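Local coordinates for protein cytochrome c-554 (Nitrosomonas europaea, PDB 1FT6) that carries electrons in ammonia oxidation as a periplasmic tetraheme cytochrome, accepting them directly from hydroxylamine oxidoreductase, at residues A[3-8]-A[87-92]; A[99-104]-A[119-124]; A[171-176]-A[194-199]. All blocks are in the same frame, centred on the assembly; numbering follows the deposited sequence.

The three contacts are arranged around two of the four c-type hemes. Interactions 1 and 3 share heme c of chain F: in the first, 87-92 bonds it covalently and supplies an axial histidine, and in the third, 194-199 binds one of its propionates; their centres lie about 19 Å apart. Interaction 2 serves heme c of chain D, its centre about 14 Å from that of interaction 1 and about 22 Å from that of interaction 3. Interactions 1 and 2 touch directly through the salt bridge from Arg99 NE to Glu6 OE1, 2.7 Å long, which ties the N-terminal loop to helix 98-112. Interactions 2 and 3 have no contact with each other.

Interaction 1 of 3, residues A[3-8]-A[87-92]; sequences APFEGR and GCESCH. With HEC (heme c), chain F.
The carboxylate of Glu89 grips two successive backbone N-H groups of the 3-8 loop. Its OE2 receives Glu6 N at 2.9 Å through the syn lone pair. Gly7 N meets OE1 at 2.6 Å, again on the syn side but 27° out of the carboxylate plane, and a weak second bond runs from Glu6 N to OE1. These bonds fix the rotation of the carboxylate. Glu89 CG lies opposite the carbonyl carbon (chi1 -60°), and the extended chain carries the carboxylate out to the loop. Phe5 and Glu89 run alongside each other, pointing opposite ways, with Phe5 CD1 3.5 Å from Glu89 CB. The Phe5 ring and the carboxylate are turned 68° apart.

Glu89 belongs to the CXXCH heme-binding motif on helix 88-92. Cys88 SG and Cys91 SG are covalently bonded to the heme carbons CAB and CAC, and His92 NE2 binds the iron at 2.0 Å, with His179 as the other axial ligand. Arg8 lies along the N-terminal end of this helix: its CB is 4.1 Å from Cys88 SG, and its CD comes to 3.9 Å from Gly87 CA, where a beta carbon on Gly87 would clash.

A water donating to Glu6 OE1 (2.6 Å) and to Glu89 OE2 bridges the two like-charged carboxylates. Farther out, Glu89 OE2 also accepts from Gly95 N, Arg99 and Arg96 form salt bridges with the Glu6 carboxylate, and Ser90 OG is hydrogen-bonded to Asp66.

Interaction 2 of 3, residues A[99-104]-A[119-124]; sequences RGDHRK and KDLAKK. With HEC (heme c), chain D.
Asp101 and Leu121 mark the closest backbone approach between helix 99-104 and helix 119-123, whose axes run nearly antiparallel at 151° and come within 10.0 Å. The pair backs a bis-histidine heme site: His102 binds the iron of heme c in chain D through ND1 at 2.1 Å, while His15 supplies the other axial nitrogen, NE2. Coordination through ND1 leaves NE2 on the side away from the iron, where it is hydrogen-bonded to Gln126 OE1, an interaction that helps to fix the rotation of the imidazole.

Leu121 meets this ligand across the helix interface. The leucine comes in roughly perpendicular to the histidine side chain, and the methyl CD2 lies in the plane of the ring, at its edge, 3.5 Å from His102 CD2. CD1 of the same leucine approaches NE2. The torsions set this up, with CG anti to the carbonyl carbon (chi1 -64°) and the two methyls directed at the histidine. CD2 also packs against Asp101 CB, 3.6 Å away, so one methyl fills the angle between two consecutive residues of the facing helix.

Toward the outer side the contact becomes ionic. Lys124, its chain kinked along its length, brings NZ from above the Asp101 carboxylate plane to form a salt bridge with OD1, 3.1 Å away, and a weak hydrogen bond to OD2. Lys104, one turn on from Asp101 in its own helix, completes the salt-bridge network with a long contact to OD2. An alanine in place of Asp101 is likely to leave the ammonium of Lys124 without its anionic mate and the bridging water without one of its acceptors. That water donates to Asp101 OD2 at 2.9 Å and to Asp120 OD1, and accepts from Lys104 NZ at 2.7 Å.

Interaction 3 of 3, residues A[171-176]-A[194-199]; sequences MVKEVK and FKFHDE. With HEC (heme c), chain F.
Lys173 and Phe196, the closest backbone pair with CA atoms 8.9 Å apart, sit in two facing type I beta turns, Met171 to Glu174 and Phe194 to His197. The second turn leads into helix 197-202 with Phe196 at its N-cap position, and the wide backbone gap is bridged by side chains.

Lys173 does most of this. Its chain is extended beyond CG and passes over one face of the Phe196 ring, CE standing 3.6 Å from the ring centroid and almost on the ring normal in a CH-pi contact. NZ lies over the same face, 4.1 Å from the centroid and 17° off the normal, giving a cation-pi interaction. Lys195 CG rests over the opposite face, so the ring is sandwiched between two lysine side chains. From its place over the ring face, NZ also forms a salt bridge with Glu199, donating to OE1 at 3.0 Å through the syn lone pair, and a weak bond goes to OE2. Carboxylate and ring thus share one cation.

Val172 divides its methyls between the two phenylalanines. CG1 touches the edge of Phe196 near the ring plane, 3.7 Å from CE1. The valine chi1 of 75° puts CG2 opposite the backbone N, toward Phe194 CZ at 3.9 Å and a methyl of the heme. Phe194 CD1 lies against the propionate carbon CBD, and His197 ND1 donates to O1D of the same propionate at 2.7 Å, nearly straight at 166°.

Phe194 also packs on Phe168 of helix 168-171 and meets Phe130 edge-to-face, and Lys195 forms a salt bridge with Asp169. The contact therefore joins the end of helix 168-171 to the start of helix 197-202, with strand 188-189 in the chain between them.

Interaction 1 of 3, residues A[3-8]-A[87-92]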
# COMPACT_ATOMS: atom_id res chain seq x y z
N ALA A 3 -7.51 10.92 8.38
CA ALA A 3 -8.63 10.00 8.24
C ALA A 3 -8.31 8.63 8.79
O ALA A 3 -7.15 8.22 8.79
CB ALA A 3 -8.97 9.86 6.75
N PRO A 4 -9.33 7.92 9.29
CA PRO A 4 -9.05 6.57 9.80
C PRO A 4 -9.08 5.53 8.66
O PRO A 4 -9.68 5.76 7.60
CB PRO A 4 -10.18 6.33 10.78
CG PRO A 4 -11.30 7.08 10.21
CD PRO A 4 -10.72 8.33 9.58
N PHE A 5 -8.42 4.41 8.89
CA PHE A 5 -8.40 3.29 7.97
C PHE A 5 -9.71 2.57 8.07
O PHE A 5 -10.37 2.62 9.10
CB PHE A 5 -7.29 2.31 8.34
CG PHE A 5 -5.93 2.77 7.95
CD1 PHE A 5 -5.32 2.31 6.77
CD2 PHE A 5 -5.25 3.71 8.73
CE1 PHE A 5 -4.08 2.77 6.40
CE2 PHE A 5 -3.99 4.20 8.36
CZ PHE A 5 -3.40 3.73 7.20
N GLU A 6 -10.11 1.88 7.00
CA GLU A 6 -11.32 1.08 7.04
C GLU A 6 -11.07 -0.30 6.43
O GLU A 6 -11.79 -1.25 6.71
CB GLU A 6 -12.46 1.75 6.26
CG GLU A 6 -12.85 3.10 6.78
CD GLU A 6 -13.97 3.67 5.96
OE1 GLU A 6 -13.69 4.04 4.80
OE2 GLU A 6 -15.12 3.73 6.47
N GLY A 7 -10.05 -0.44 5.60
CA GLY A 7 -9.86 -1.74 5.00
C GLY A 7 -10.08 -1.68 3.50
O GLY A 7 -10.45 -0.65 2.96
N ARG A 8 -9.84 -2.79 2.83
CA ARG A 8 -9.90 -2.87 1.39
C ARG A 8 -11.27 -2.99 0.73
O ARG A 8 -11.39 -2.75 -0.47
CB ARG A 8 -9.09 -4.09 0.92
CG ARG A 8 -7.68 -4.16 1.44
CD ARG A 8 -6.90 -5.25 0.70
NE ARG A 8 -7.55 -6.57 0.68
CZ ARG A 8 -7.49 -7.46 1.66
NH1 ARG A 8 -8.11 -8.63 1.54
NH2 ARG A 8 -6.81 -7.17 2.77
N GLY A 87 -2.44 -3.58 1.87
CA GLY A 87 -3.51 -3.27 0.95
C GLY A 87 -3.63 -1.87 0.42
O GLY A 87 -2.73 -1.05 0.54
N CYS A 88 -4.82 -1.55 -0.11
CA CYS A 88 -5.01 -0.26 -0.78
C CYS A 88 -4.63 0.99 -0.02
O CYS A 88 -3.91 1.83 -0.55
CB CYS A 88 -6.49 -0.16 -1.27
SG CYS A 88 -7.20 -1.73 -1.79
N GLU A 89 -5.08 1.11 1.24
CA GLU A 89 -4.80 2.29 2.05
C GLU A 89 -3.34 2.38 2.51
O GLU A 89 -2.90 3.45 2.86
CB GLU A 89 -5.74 2.36 3.26
CG GLU A 89 -7.26 2.44 2.90
CD GLU A 89 -8.16 2.06 4.08
OE1 GLU A 89 -8.04 0.91 4.56
OE2 GLU A 89 -8.98 2.88 4.55
N SER A 90 -2.62 1.27 2.51
CA SER A 90 -1.20 1.33 2.89
C SER A 90 -0.43 2.20 1.90
O SER A 90 0.63 2.77 2.27
CB SER A 90 -0.56 -0.08 2.94
OG SER A 90 -0.81 -0.72 4.19
N CYS A 91 -0.92 2.30 0.65
CA CYS A 91 -0.23 3.17 -0.33
C CYS A 91 -1.00 4.44 -0.67
O CYS A 91 -0.43 5.53 -0.72
CB CYS A 91 0.02 2.40 -1.63
SG CYS A 91 1.19 1.03 -1.42
N HIS A 92 -2.30 4.30 -0.88
CA HIS A 92 -3.13 5.45 -1.24
C HIS A 92 -3.55 6.31 -0.04
O HIS A 92 -4.05 7.41 -0.22
CB HIS A 92 -4.37 4.92 -1.96
CG HIS A 92 -4.05 4.31 -3.28
ND1 HIS A 92 -3.56 5.04 -4.34
CD2 HIS A 92 -4.02 3.01 -3.68
CE1 HIS A 92 -3.23 4.23 -5.32
NE2 HIS A 92 -3.48 2.98 -5.00
FE HEC F . -3.25 1.39 -6.27
CHA HEC F . -2.99 3.57 -8.83
CHB HEC F . -6.66 1.19 -6.81
CHC HEC F . -3.49 -1.00 -3.84
CHD HEC F . 0.03 1.84 -5.51
NA HEC F . -4.55 2.22 -7.58
C1A HEC F . -4.26 3.08 -8.56
C2A HEC F . -5.47 3.48 -9.30
C3A HEC F . -6.54 2.82 -8.68
C4A HEC F . -5.94 2.03 -7.62
CMA HEC F . -8.04 2.84 -8.97
CAA HEC F . -5.48 4.48 -10.52
CBA HEC F . -5.62 3.72 -11.85
CGA HEC F . -4.55 2.64 -12.10
O1A HEC F . -3.38 3.00 -12.07
O2A HEC F . -4.92 1.45 -12.29
NB HEC F . -4.73 0.37 -5.48
C1B HEC F . -6.12 0.38 -5.78
C2B HEC F . -6.87 -0.56 -4.99
C3B HEC F . -5.99 -1.18 -4.16
C4B HEC F . -4.67 -0.63 -4.48
CMB HEC F . -8.40 -0.87 -5.06
CAB HEC F . -6.24 -2.27 -3.09
CBB HEC F . -6.75 -3.63 -3.64
NC HEC F . -1.97 0.57 -4.97
C1C HEC F . -2.24 -0.40 -4.05
C2C HEC F . -1.09 -0.71 -3.25
C3C HEC F . -0.13 0.15 -3.63
C4C HEC F . -0.68 0.92 -4.76
CMC HEC F . -1.03 -1.79 -2.11
CAC HEC F . 1.29 0.34 -3.01
CBC HEC F . 2.13 -0.93 -3.04
ND HEC F . -1.79 2.38 -7.06
C1D HEC F . -0.49 2.53 -6.62
C2D HEC F . 0.26 3.48 -7.41
C3D HEC F . -0.60 3.91 -8.37
C4D HEC F . -1.83 3.26 -8.12
CMD HEC F . 1.72 3.89 -7.16
CAD HEC F . -0.34 5.05 -9.38
CBD HEC F . -0.82 6.44 -9.00
CGD HEC F . -1.19 7.32 -10.22
O1D HEC F . -1.86 8.33 -10.00
O2D HEC F . -0.79 7.00 -11.38
O HOH W 1 -11.52 3.52 3.41

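Interaction 2 of 3, residues A[99-104]-A[119-124]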
# COMPACT_ATOMS: atom_id res chain seq x y z
N ARG A 99 -12.90 8.34 0.15
CA ARG A 99 -13.66 7.45 -0.71
C ARG A 99 -15.05 7.99 -1.02
O ARG A 99 -15.64 7.60 -2.03
CB ARG A 99 -13.73 6.06 -0.12
CG ARG A 99 -14.62 5.92 1.08
CD ARG A 99 -14.80 4.44 1.43
NE ARG A 99 -15.41 4.27 2.75
CZ ARG A 99 -16.72 4.33 2.98
NH1 ARG A 99 -17.55 4.57 1.97
NH2 ARG A 99 -17.20 4.15 4.21
N GLY A 100 -15.53 8.90 -0.16
CA GLY A 100 -16.84 9.50 -0.37
C GLY A 100 -16.77 10.45 -1.54
O GLY A 100 -17.73 10.58 -2.30
N ASP A 101 -15.64 11.14 -1.69
CA ASP A 101 -15.47 12.06 -2.79
C ASP A 101 -15.31 11.24 -4.09
O ASP A 101 -15.63 11.74 -5.17
CB ASP A 101 -14.25 12.98 -2.57
CG ASP A 101 -14.60 14.28 -1.86
OD1 ASP A 101 -15.59 14.29 -1.10
OD2 ASP A 101 -13.92 15.31 -2.04
N HIS A 102 -14.78 10.01 -4.00
CA HIS A 102 -14.66 9.20 -5.23
C HIS A 102 -16.08 8.85 -5.71
O HIS A 102 -16.37 8.86 -6.94
CB HIS A 102 -13.89 7.92 -4.98
CG HIS A 102 -12.42 8.13 -4.81
ND1 HIS A 102 -11.49 7.13 -5.06
CD2 HIS A 102 -11.77 9.23 -4.38
CE1 HIS A 102 -10.32 7.66 -4.77
NE2 HIS A 102 -10.44 8.92 -4.37
N ARG A 103 -16.95 8.53 -4.77
CA ARG A 103 -18.34 8.22 -5.13
C ARG A 103 -19.04 9.45 -5.74
O ARG A 103 -19.53 9.40 -6.87
CB ARG A 103 -19.17 7.77 -3.92
CG ARG A 103 -20.54 7.19 -4.29
CD ARG A 103 -21.45 6.95 -3.08
NE ARG A 103 -22.69 7.73 -3.14
CZ ARG A 103 -23.87 7.25 -3.55
NH1 ARG A 103 -23.97 5.98 -3.94
NH2 ARG A 103 -24.94 8.04 -3.59
N LYS A 104 -19.08 10.55 -5.00
CA LYS A 104 -19.78 11.73 -5.49
C LYS A 104 -19.18 12.31 -6.77
O LYS A 104 -19.91 12.77 -7.65
CB LYS A 104 -19.83 12.81 -4.42
CG LYS A 104 -18.63 13.72 -4.43
CD LYS A 104 -19.02 15.18 -4.67
CE LYS A 104 -17.81 16.09 -4.46
NZ LYS A 104 -16.54 15.43 -4.92
N LYS A 119 -6.72 18.16 -5.69
CA LYS A 119 -6.52 18.98 -4.49
C LYS A 119 -7.57 18.67 -3.42
O LYS A 119 -7.27 18.64 -2.22
CB LYS A 119 -6.57 20.47 -4.85
CG LYS A 119 -6.35 21.42 -3.66
CD LYS A 119 -6.62 22.87 -4.04
CE LYS A 119 -8.12 23.19 -4.09
NZ LYS A 119 -8.66 23.29 -5.50
N ASP A 120 -8.81 18.43 -3.84
CA ASP A 120 -9.86 18.12 -2.89
C ASP A 120 -9.61 16.76 -2.22
O ASP A 120 -9.96 16.58 -1.06
CB ASP A 120 -11.23 18.03 -3.55
CG ASP A 120 -11.76 19.37 -4.03
OD1 ASP A 120 -12.87 19.35 -4.59
OD2 ASP A 120 -11.09 20.42 -3.86
N LEU A 121 -9.04 15.81 -2.97
CA LEU A 121 -8.81 14.47 -2.41
C LEU A 121 -7.63 14.49 -1.46
O LEU A 121 -7.65 13.81 -0.44
CB LEU A 121 -8.56 13.43 -3.53
CG LEU A 121 -9.73 13.16 -4.52
CD1 LEU A 121 -9.22 12.18 -5.59
CD2 LEU A 121 -10.94 12.56 -3.80
N ALA A 122 -6.61 15.27 -1.80
CA ALA A 122 -5.42 15.35 -0.95
C ALA A 122 -5.83 15.94 0.39
O ALA A 122 -5.36 15.52 1.44
CB ALA A 122 -4.36 16.20 -1.61
N LYS A 123 -6.76 16.90 0.34
CA LYS A 123 -7.26 17.55 1.55
C LYS A 123 -7.92 16.50 2.43
O LYS A 123 -7.93 16.64 3.64
CB LYS A 123 -8.28 18.64 1.20
CG LYS A 123 -7.67 20.00 0.91
CD LYS A 123 -8.38 20.70 -0.23
CE LYS A 123 -7.70 22.03 -0.57
NZ LYS A 123 -8.54 23.20 -0.18
N LYS A 124 -8.49 15.47 1.81
CA LYS A 124 -9.17 14.41 2.55
C LYS A 124 -8.24 13.24 2.89
O LYS A 124 -8.70 12.16 3.26
CB LYS A 124 -10.36 13.88 1.76
CG LYS A 124 -11.49 14.88 1.66
CD LYS A 124 -12.83 14.19 1.68
CE LYS A 124 -13.92 15.16 2.18
NZ LYS A 124 -14.34 16.07 1.10
FE HEC D . -11.44 5.32 -6.06
CHA HEC D . -10.32 7.07 -8.74
CHB HEC D . -8.32 4.73 -5.06
CHC HEC D . -12.65 3.80 -3.19
CHD HEC D . -14.60 5.42 -7.33
NA HEC D . -9.70 5.76 -6.77
C1A HEC D . -9.39 6.53 -7.87
C2A HEC D . -7.99 6.67 -8.01
C3A HEC D . -7.40 5.96 -6.99
C4A HEC D . -8.48 5.43 -6.23
CMA HEC D . -5.86 5.81 -6.67
CAA HEC D . -7.30 7.47 -9.10
CBA HEC D . -7.10 8.95 -8.68
CGA HEC D . -6.33 9.83 -9.67
O1A HEC D . -6.87 10.05 -10.80
O2A HEC D . -5.23 10.34 -9.35
NB HEC D . -10.66 4.43 -4.45
C1B HEC D . -9.31 4.27 -4.22
C2B HEC D . -9.04 3.64 -2.94
C3B HEC D . -10.25 3.43 -2.36
C4B HEC D . -11.27 3.93 -3.33
CMB HEC D . -7.67 3.25 -2.35
CAB HEC D . -10.58 2.79 -0.98
CBB HEC D . -10.24 3.68 0.18
NC HEC D . -13.21 4.77 -5.40
C1C HEC D . -13.54 4.12 -4.18
C2C HEC D . -14.94 3.76 -4.11
C3C HEC D . -15.45 4.11 -5.32
C4C HEC D . -14.42 4.78 -6.08
CMC HEC D . -15.67 3.04 -2.95
CAC HEC D . -16.88 3.76 -5.82
CBC HEC D . -18.09 4.30 -5.08
ND HEC D . -12.29 6.15 -7.68
C1D HEC D . -13.63 6.09 -8.05
C2D HEC D . -13.86 6.82 -9.30
C3D HEC D . -12.62 7.31 -9.66
C4D HEC D . -11.68 6.87 -8.65
CMD HEC D . -15.22 6.95 -10.07
CAD HEC D . -12.27 7.93 -11.00
CBD HEC D . -11.89 6.89 -12.05
CGD HEC D . -11.62 7.44 -13.42
O1D HEC D . -11.92 6.69 -14.38
O2D HEC D . -11.11 8.57 -13.51
O HOH W 2 -14.72 17.28 -4.03

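Interaction 3 of 3, residues A[171-176]-A[194-199]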
# COMPACT_ATOMS: atom_id res chain seq x y z
N MET A 171 11.32 0.59 -7.72
CA MET A 171 10.34 -0.36 -7.22
C MET A 171 8.90 -0.01 -7.52
O MET A 171 8.07 -0.91 -7.69
CB MET A 171 10.46 -0.53 -5.71
CG MET A 171 11.85 -0.78 -5.19
SD MET A 171 12.20 -2.54 -5.34
CE MET A 171 12.90 -2.44 -7.01
N VAL A 172 8.59 1.28 -7.56
CA VAL A 172 7.19 1.64 -7.82
C VAL A 172 6.78 1.22 -9.23
O VAL A 172 5.58 1.07 -9.53
CB VAL A 172 6.95 3.17 -7.57
CG1 VAL A 172 7.54 4.03 -8.69
CG2 VAL A 172 5.40 3.43 -7.43
N LYS A 173 7.77 0.96 -10.08
CA LYS A 173 7.50 0.53 -11.46
C LYS A 173 7.68 -0.96 -11.60
O LYS A 173 7.71 -1.49 -12.71
CB LYS A 173 8.45 1.24 -12.45
CG LYS A 173 8.35 2.75 -12.50
CD LYS A 173 8.89 3.33 -13.82
CE LYS A 173 8.97 4.87 -13.71
NZ LYS A 173 9.57 5.57 -14.87
N GLU A 174 7.81 -1.68 -10.48
CA GLU A 174 8.05 -3.12 -10.52
C GLU A 174 6.81 -3.90 -10.85
O GLU A 174 6.09 -4.40 -9.96
CB GLU A 174 8.65 -3.59 -9.19
CG GLU A 174 9.03 -5.06 -9.12
CD GLU A 174 9.82 -5.53 -10.35
OE1 GLU A 174 9.26 -6.36 -11.10
OE2 GLU A 174 10.98 -5.06 -10.54
N VAL A 175 6.57 -4.04 -12.15
CA VAL A 175 5.39 -4.73 -12.65
C VAL A 175 5.14 -6.14 -12.11
O VAL A 175 4.01 -6.61 -12.14
CB VAL A 175 5.43 -4.73 -14.21
CG1 VAL A 175 5.47 -3.30 -14.70
CG2 VAL A 175 6.66 -5.48 -14.74
N LYS A 176 6.17 -6.82 -11.62
CA LYS A 176 5.96 -8.16 -11.08
C LYS A 176 5.38 -8.11 -9.67
O LYS A 176 4.91 -9.13 -9.16
CB LYS A 176 7.30 -8.93 -11.04
CG LYS A 176 8.16 -8.78 -12.30
CD LYS A 176 9.44 -9.65 -12.26
CE LYS A 176 10.37 -9.29 -11.09
NZ LYS A 176 11.40 -8.23 -11.38
N PHE A 194 0.69 12.29 -9.13
CA PHE A 194 1.85 11.42 -9.01
C PHE A 194 2.76 11.65 -10.20
O PHE A 194 2.29 11.74 -11.32
CB PHE A 194 1.39 9.95 -8.99
CG PHE A 194 2.53 8.96 -8.79
CD1 PHE A 194 2.53 7.74 -9.50
CD2 PHE A 194 3.60 9.26 -7.93
CE1 PHE A 194 3.56 6.83 -9.35
CE2 PHE A 194 4.67 8.35 -7.78
CZ PHE A 194 4.65 7.13 -8.49
N LYS A 195 4.06 11.73 -9.98
CA LYS A 195 5.01 11.97 -11.06
C LYS A 195 5.02 11.00 -12.22
O LYS A 195 5.44 11.40 -13.33
CB LYS A 195 6.44 12.12 -10.52
CG LYS A 195 7.11 10.84 -10.01
CD LYS A 195 8.33 11.20 -9.17
CE LYS A 195 9.16 9.97 -8.73
NZ LYS A 195 10.46 10.40 -8.10
N PHE A 196 4.58 9.76 -12.01
CA PHE A 196 4.53 8.75 -13.07
C PHE A 196 3.09 8.46 -13.50
O PHE A 196 2.85 7.48 -14.17
CB PHE A 196 5.16 7.43 -12.59
CG PHE A 196 6.60 7.56 -12.17
CD1 PHE A 196 7.09 6.83 -11.09
CD2 PHE A 196 7.46 8.43 -12.86
CE1 PHE A 196 8.41 6.96 -10.70
CE2 PHE A 196 8.80 8.58 -12.47
CZ PHE A 196 9.27 7.84 -11.39
N HIS A 197 2.14 9.27 -13.07
CA HIS A 197 0.73 9.04 -13.42
C HIS A 197 0.47 9.00 -14.93
O HIS A 197 -0.16 8.07 -15.44
CB HIS A 197 -0.16 10.16 -12.80
CG HIS A 197 -1.61 10.05 -13.17
ND1 HIS A 197 -2.52 9.32 -12.42
CD2 HIS A 197 -2.31 10.57 -14.21
CE1 HIS A 197 -3.71 9.39 -13.00
NE2 HIS A 197 -3.61 10.14 -14.09
N ASP A 198 0.92 10.02 -15.63
CA ASP A 198 0.70 10.04 -17.08
C ASP A 198 1.42 8.88 -17.77
O ASP A 198 0.86 8.23 -18.66
CB ASP A 198 1.14 11.39 -17.65
CG ASP A 198 0.23 12.52 -17.19
OD1 ASP A 198 -0.94 12.24 -16.85
OD2 ASP A 198 0.69 13.68 -17.16
N GLU A 199 2.64 8.60 -17.32
CA GLU A 199 3.39 7.47 -17.87
C GLU A 199 2.61 6.18 -17.66
O GLU A 199 2.45 5.37 -18.59
CB GLU A 199 4.78 7.35 -17.21
CG GLU A 199 5.42 5.95 -17.43
CD GLU A 199 6.77 5.82 -16.75
OE1 GLU A 199 7.29 6.83 -16.28
OE2 GLU A 199 7.29 4.68 -16.69
FE HEC F . -3.25 1.39 -6.27
CHA HEC F . -2.99 3.57 -8.83
CHB HEC F . -6.66 1.19 -6.81
CHC HEC F . -3.49 -1.00 -3.84
CHD HEC F . 0.03 1.84 -5.51
NA HEC F . -4.55 2.22 -7.58
C1A HEC F . -4.26 3.08 -8.56
C2A HEC F . -5.47 3.48 -9.30
C3A HEC F . -6.54 2.82 -8.68
C4A HEC F . -5.94 2.03 -7.62
CMA HEC F . -8.04 2.84 -8.97
CAA HEC F . -5.48 4.48 -10.52
CBA HEC F . -5.62 3.72 -11.85
CGA HEC F . -4.55 2.64 -12.10
O1A HEC F . -3.38 3.00 -12.07
O2A HEC F . -4.92 1.45 -12.29
NB HEC F . -4.73 0.37 -5.48
C1B HEC F . -6.12 0.38 -5.78
C2B HEC F . -6.87 -0.56 -4.99
C3B HEC F . -5.99 -1.18 -4.16
C4B HEC F . -4.67 -0.63 -4.48
CMB HEC F . -8.40 -0.87 -5.06
CAB HEC F . -6.24 -2.27 -3.09
CBB HEC F . -6.75 -3.63 -3.64
NC HEC F . -1.97 0.57 -4.97
C1C HEC F . -2.24 -0.40 -4.05
C2C HEC F . -1.09 -0.71 -3.25
C3C HEC F . -0.13 0.15 -3.63
C4C HEC F . -0.68 0.92 -4.76
CMC HEC F . -1.03 -1.79 -2.11
CAC HEC F . 1.29 0.34 -3.01
CBC HEC F . 2.13 -0.93 -3.04
ND HEC F . -1.79 2.38 -7.06
C1D HEC F . -0.49 2.53 -6.62
C2D HEC F . 0.26 3.48 -7.41
C3D HEC F . -0.60 3.91 -8.37
C4D HEC F . -1.83 3.26 -8.12
CMD HEC F . 1.72 3.89 -7.16
CAD HEC F . -0.34 5.05 -9.38
CBD HEC F . -0.82 6.44 -9.00
CGD HEC F . -1.19 7.32 -10.22
O1D HEC F . -1.86 8.33 -10.00
O2D HEC F . -0.79 7.00 -11.38